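Local coordinates for lipopolysaccharide export system protein LptH (Pseudomonas aeruginosa, PDB 4UU4), which binds lipopolysaccharide and is required for its translocation across the periplasm from the inner to the outer membrane, at residues N116-Q128 / G135-V147. Numbering follows the deposited sequence.
Sequences NRVVLIDQAKVIQ and GEKIVYDTQRQIV
I138 meets L120, A124 and V126 at the fold where the chain turns from one sheet of the LptA-type β-jellyroll into the other. Its CG1 branch, anti to the carbonyl carbon (chi1 -65°), reaches the methyl of A124, with CG1 3.5 Å from A124 CB. The CG2 methyl touches both L120 CD1 and V126 CG2, the latter 3.7 Å away, so the isoleucine reaches from its own sheet to the other. Further along the same inner face, V118 CG2 packs on T142 CG2 and approaches the Y140 ring obliquely. On the other face V119 CG2 touches K137 CE at 3.9 Å, the lysine running out extended beside it. Beyond, R117 and D141 form a salt bridge (NH2 to OD2, 3.3 Å) in which the carboxylate lies over the guanidinium face; the planes are 67° apart and OD2 lies well out of the guanidinium plane, so no N-H points at it and the attraction is one of charge. D141 OD1 accepts from the backbone N of Q143, an Asx turn, nearly along its C-O axis, and from that of R144, which comes from above the carboxylate plane; together they form an Asx motif that fixes the carboxylate as the strand ends.

Strands 117-121 and 137-141 run antiparallel, with paired backbone bonds joining V118 to Y140 and L120 to I138; L120 N to I138 O is nearly straight at 2.9 Å. A β-bulge at the corner shifts the register by one before A124 pairs with G135. There D122 and E136 turn their carboxylates away, to T158 and S159 and to R151, A152 and R161. Strand 117-121 lies between 109-112 and 137-141 in one sheet, while 124-128 continues into the other between 102-106 and 131-135.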
loop_
_atom_site.group_PDB
_atom_site.type_symbol
_atom_site.label_atom_id
_atom_site.label_comp_id
_atom_site.label_asym_id
_atom_site.label_seq_id
_atom_site.Cartn_x
_atom_site.Cartn_y
_atom_site.Cartn_z
ATOM N N ASN A 116 0.995 -3.831 -10.417
ATOM C CA ASN A 116 -0.288 -3.952 -9.719
ATOM C C ASN A 116 -0.155 -4.794 -8.448
ATOM O O ASN A 116 -0.892 -5.767 -8.255
ATOM C CB ASN A 116 -1.381 -4.535 -10.625
ATOM C CG ASN A 116 -1.762 -3.605 -11.760
ATOM O OD1 ASN A 116 -1.716 -2.382 -11.624
ATOM N ND2 ASN A 116 -2.148 -4.186 -12.891
ATOM N N ARG A 117 0.799 -4.425 -7.596
ATOM C CA ARG A 117 1.067 -5.182 -6.379
ATOM C C ARG A 117 1.284 -4.288 -5.168
ATOM O O ARG A 117 2.082 -3.354 -5.200
ATOM C CB ARG A 117 2.273 -6.104 -6.572
ATOM C CG ARG A 117 1.933 -7.581 -6.464
ATOM C CD ARG A 117 2.933 -8.442 -7.215
ATOM N NE ARG A 117 2.314 -9.660 -7.735
ATOM C CZ ARG A 117 1.624 -9.717 -8.871
ATOM N NH1 ARG A 117 1.458 -8.622 -9.602
ATOM N NH2 ARG A 117 1.095 -10.863 -9.278
ATOM N N VAL A 118 0.564 -4.582 -4.094
ATOM C CA VAL A 118 0.708 -3.831 -2.855
ATOM C C VAL A 118 1.158 -4.751 -1.727
ATOM O O VAL A 118 0.387 -5.585 -1.258
ATOM C CB VAL A 118 -0.613 -3.159 -2.444
ATOM C CG1 VAL A 118 -0.380 -2.216 -1.285
ATOM C CG2 VAL A 118 -1.218 -2.412 -3.619
ATOM N N VAL A 119 2.404 -4.599 -1.285
ATOM C CA VAL A 119 2.911 -5.438 -0.203
ATOM C C VAL A 119 2.965 -4.715 1.145
ATOM O O VAL A 119 3.602 -3.673 1.294
ATOM C CB VAL A 119 4.267 -6.095 -0.549
ATOM C CG1 VAL A 119 5.206 -5.085 -1.171
ATOM C CG2 VAL A 119 4.888 -6.731 0.684
ATOM N N LEU A 120 2.260 -5.288 2.113
ATOM C CA LEU A 120 2.181 -4.771 3.468
ATOM C C LEU A 120 3.089 -5.601 4.366
ATOM O O LEU A 120 2.968 -6.820 4.415
ATOM C CB LEU A 120 0.739 -4.859 3.972
ATOM C CG LEU A 120 -0.328 -4.334 3.006
ATOM C CD1 LEU A 120 -1.366 -5.400 2.700
ATOM C CD2 LEU A 120 -0.999 -3.096 3.563
ATOM N N ILE A 121 4.003 -4.938 5.063
ATOM C CA ILE A 121 4.926 -5.622 5.957
ATOM C C ILE A 121 4.532 -5.146 7.352
ATOM O O ILE A 121 3.874 -4.109 7.500
ATOM C CB ILE A 121 6.382 -5.532 5.451
ATOM C CG1 ILE A 121 6.505 -6.160 4.061
ATOM C CG2 ILE A 121 7.342 -6.208 6.416
ATOM C CD1 ILE A 121 7.927 -6.495 3.670
ATOM N N ASP A 122 4.934 -5.926 8.354
ATOM C CA ASP A 122 4.905 -5.583 9.801
ATOM C C ASP A 122 3.660 -5.089 10.525
ATOM O O ASP A 122 3.502 -3.899 10.774
ATOM C CB ASP A 122 5.961 -4.549 10.141
ATOM C CG ASP A 122 6.616 -4.833 11.475
ATOM O OD1 ASP A 122 6.090 -5.676 12.225
ATOM O OD2 ASP A 122 7.663 -4.212 11.772
ATOM N N GLN A 123 2.804 -6.028 10.899
ATOM C CA GLN A 123 1.415 -5.815 11.296
ATOM C C GLN A 123 0.415 -5.692 10.123
ATOM O O GLN A 123 -0.573 -4.967 10.211
ATOM C CB GLN A 123 1.279 -4.685 12.294
ATOM C CG GLN A 123 2.122 -4.941 13.522
ATOM C CD GLN A 123 2.440 -3.685 14.291
ATOM O OE1 GLN A 123 3.474 -3.598 14.951
ATOM N NE2 GLN A 123 1.551 -2.703 14.219
ATOM N N ALA A 124 0.688 -6.432 9.053
ATOM C CA ALA A 124 -0.134 -6.389 7.853
ATOM C C ALA A 124 -1.597 -6.743 8.134
ATOM O O ALA A 124 -1.905 -7.839 8.597
ATOM C CB ALA A 124 0.444 -7.314 6.796
ATOM N N LYS A 125 -2.495 -5.803 7.854
ATOM C CA LYS A 125 -3.921 -6.046 8.006
ATOM C C LYS A 125 -4.629 -5.713 6.698
ATOM O O LYS A 125 -4.155 -4.884 5.932
ATOM C CB LYS A 125 -4.491 -5.206 9.153
ATOM C CG LYS A 125 -5.815 -5.713 9.716
ATOM C CD LYS A 125 -6.436 -4.707 10.680
ATOM C CE LYS A 125 -5.453 -4.269 11.759
ATOM N NZ LYS A 125 -5.990 -3.159 12.605
ATOM N N VAL A 126 -5.746 -6.383 6.432
ATOM C CA VAL A 126 -6.576 -6.092 5.265
ATOM C C VAL A 126 -8.043 -6.283 5.618
ATOM O O VAL A 126 -8.446 -7.365 6.043
ATOM C CB VAL A 126 -6.265 -7.017 4.067
ATOM C CG1 VAL A 126 -7.269 -6.782 2.955
ATOM C CG2 VAL A 126 -4.860 -6.800 3.549
ATOM N N ILE A 127 -8.844 -5.240 5.438
ATOM C CA ILE A 127 -10.274 -5.357 5.672
ATOM C C ILE A 127 -11.051 -5.304 4.361
ATOM O O ILE A 127 -11.150 -4.248 3.729
ATOM C CB ILE A 127 -10.790 -4.269 6.629
ATOM C CG1 ILE A 127 -9.912 -4.201 7.881
ATOM C CG2 ILE A 127 -12.231 -4.543 7.011
ATOM C CD1 ILE A 127 -10.251 -3.049 8.804
ATOM N N GLN A 128 -11.579 -6.456 3.949
ATOM C CA GLN A 128 -12.454 -6.519 2.784
ATOM C C GLN A 128 -13.837 -7.087 3.128
ATOM O O GLN A 128 -13.988 -8.265 3.450
ATOM C CB GLN A 128 -11.787 -7.240 1.594
ATOM C CG GLN A 128 -11.639 -8.754 1.676
ATOM C CD GLN A 128 -11.188 -9.354 0.354
ATOM O OE1 GLN A 128 -10.259 -8.854 -0.283
ATOM N NE2 GLN A 128 -11.853 -10.420 -0.072
ATOM N N GLY A 135 -1.513 -10.603 9.311
ATOM C CA GLY A 135 -0.313 -11.378 9.053
ATOM C C GLY A 135 0.962 -10.567 9.157
ATOM O O GLY A 135 0.929 -9.340 9.277
ATOM N N GLU A 136 2.093 -11.263 9.123
ATOM C CA GLU A 136 3.398 -10.620 9.134
ATOM C C GLU A 136 3.613 -9.892 7.814
ATOM O O GLU A 136 4.243 -8.832 7.768
ATOM C CB GLU A 136 4.506 -11.657 9.337
ATOM C CG GLU A 136 5.310 -11.480 10.614
ATOM C CD GLU A 136 6.466 -12.457 10.707
ATOM O OE1 GLU A 136 7.003 -12.835 9.644
ATOM O OE2 GLU A 136 6.833 -12.852 11.838
ATOM N N LYS A 137 3.084 -10.470 6.741
ATOM C CA LYS A 137 3.245 -9.900 5.411
ATOM C C LYS A 137 2.089 -10.261 4.479
ATOM O O LYS A 137 1.747 -11.434 4.318
ATOM C CB LYS A 137 4.577 -10.351 4.812
ATOM C CG LYS A 137 4.749 -10.007 3.345
ATOM C CD LYS A 137 6.080 -10.493 2.819
ATOM C CE LYS A 137 6.149 -10.357 1.311
ATOM N NZ LYS A 137 7.536 -10.486 0.787
ATOM N N ILE A 138 1.491 -9.247 3.861
ATOM C CA ILE A 138 0.364 -9.465 2.962
ATOM C C ILE A 138 0.592 -8.848 1.587
ATOM O O ILE A 138 0.784 -7.649 1.463
ATOM C CB ILE A 138 -0.946 -8.903 3.544
ATOM C CG1 ILE A 138 -1.338 -9.655 4.813
ATOM C CG2 ILE A 138 -2.060 -9.003 2.525
ATOM C CD1 ILE A 138 -2.650 -9.204 5.403
ATOM N N VAL A 139 0.563 -9.678 0.552
ATOM C CA VAL A 139 0.732 -9.196 -0.810
ATOM C C VAL A 139 -0.624 -9.112 -1.506
ATOM O O VAL A 139 -1.414 -10.046 -1.448
ATOM C CB VAL A 139 1.686 -10.101 -1.602
ATOM C CG1 VAL A 139 2.009 -9.479 -2.952
ATOM C CG2 VAL A 139 2.955 -10.332 -0.805
ATOM N N TYR A 140 -0.892 -7.990 -2.166
ATOM C CA TYR A 140 -2.203 -7.755 -2.758
ATOM C C TYR A 140 -2.149 -7.363 -4.234
ATOM O O TYR A 140 -1.741 -6.252 -4.582
ATOM C CB TYR A 140 -2.968 -6.704 -1.949
ATOM C CG TYR A 140 -4.330 -6.361 -2.507
ATOM C CD1 TYR A 140 -5.240 -7.353 -2.836
ATOM C CD2 TYR A 140 -4.710 -5.042 -2.692
ATOM C CE1 TYR A 140 -6.485 -7.040 -3.343
ATOM C CE2 TYR A 140 -5.952 -4.719 -3.196
ATOM C CZ TYR A 140 -6.834 -5.719 -3.521
ATOM O OH TYR A 140 -8.072 -5.394 -4.027
ATOM N N ASP A 141 -2.560 -8.290 -5.092
ATOM C CA ASP A 141 -2.744 -8.004 -6.506
ATOM C C ASP A 141 -4.026 -7.194 -6.654
ATOM O O ASP A 141 -5.099 -7.658 -6.288
ATOM C CB ASP A 141 -2.834 -9.310 -7.300
ATOM C CG ASP A 141 -2.808 -9.092 -8.804
ATOM O OD1 ASP A 141 -3.572 -8.242 -9.309
ATOM O OD2 ASP A 141 -2.018 -9.779 -9.485
ATOM N N THR A 142 -3.911 -5.982 -7.182
ATOM C CA THR A 142 -5.070 -5.108 -7.336
ATOM C C THR A 142 -5.866 -5.432 -8.598
ATOM O O THR A 142 -7.005 -4.989 -8.753
ATOM C CB THR A 142 -4.656 -3.624 -7.378
ATOM O OG1 THR A 142 -3.807 -3.395 -8.510
ATOM C CG2 THR A 142 -3.920 -3.231 -6.105
ATOM N N GLN A 143 -5.261 -6.203 -9.498
ATOM C CA GLN A 143 -5.911 -6.570 -10.752
ATOM C C GLN A 143 -6.658 -7.886 -10.599
ATOM O O GLN A 143 -7.873 -7.941 -10.760
ATOM C CB GLN A 143 -4.892 -6.682 -11.888
ATOM C CG GLN A 143 -5.523 -6.789 -13.272
ATOM C CD GLN A 143 -4.716 -7.656 -14.221
ATOM O OE1 GLN A 143 -3.794 -8.353 -13.804
ATOM N NE2 GLN A 143 -5.065 -7.618 -15.504
ATOM N N ARG A 144 -5.920 -8.947 -10.283
ATOM C CA ARG A 144 -6.516 -10.261 -10.081
ATOM C C ARG A 144 -7.312 -10.287 -8.779
ATOM O O ARG A 144 -8.097 -11.202 -8.541
ATOM C CB ARG A 144 -5.433 -11.341 -10.055
ATOM C CG ARG A 144 -4.462 -11.280 -11.227
ATOM C CD ARG A 144 -3.357 -12.324 -11.097
ATOM N NE ARG A 144 -3.874 -13.685 -11.211
ATOM C CZ ARG A 144 -3.134 -14.782 -11.088
ATOM N NH1 ARG A 144 -1.833 -14.686 -10.846
ATOM N NH2 ARG A 144 -3.697 -15.979 -11.205
ATOM N N GLN A 145 -7.110 -9.265 -7.950
ATOM C CA GLN A 145 -7.725 -9.184 -6.624
ATOM C C GLN A 145 -7.385 -10.403 -5.762
ATOM O O GLN A 145 -8.237 -10.939 -5.053
ATOM C CB GLN A 145 -9.240 -8.960 -6.718
ATOM C CG GLN A 145 -9.624 -7.588 -7.260
ATOM C CD GLN A 145 -11.123 -7.361 -7.278
ATOM O OE1 GLN A 145 -11.833 -7.728 -6.341
ATOM N NE2 GLN A 145 -11.614 -6.752 -8.352
ATOM N N ILE A 146 -6.128 -10.832 -5.838
ATOM C CA ILE A 146 -5.645 -11.960 -5.051
ATOM C C ILE A 146 -4.870 -11.489 -3.823
ATOM O O ILE A 146 -3.948 -10.686 -3.927
ATOM C CB ILE A 146 -4.761 -12.911 -5.894
ATOM C CG1 ILE A 146 -5.551 -13.445 -7.094
ATOM C CG2 ILE A 146 -4.244 -14.064 -5.040
ATOM C CD1 ILE A 146 -4.829 -14.510 -7.898
ATOM N N VAL A 147 -5.258 -11.989 -2.656
ATOM C CA VAL A 147 -4.590 -11.614 -1.419
ATOM C C VAL A 147 -3.796 -12.784 -0.835
ATOM O O VAL A 147 -4.359 -13.811 -0.457
ATOM C CB VAL A 147 -5.592 -11.078 -0.383
ATOM C CG1 VAL A 147 -4.862 -10.337 0.720
ATOM C CG2 VAL A 147 -6.609 -10.164 -1.060
#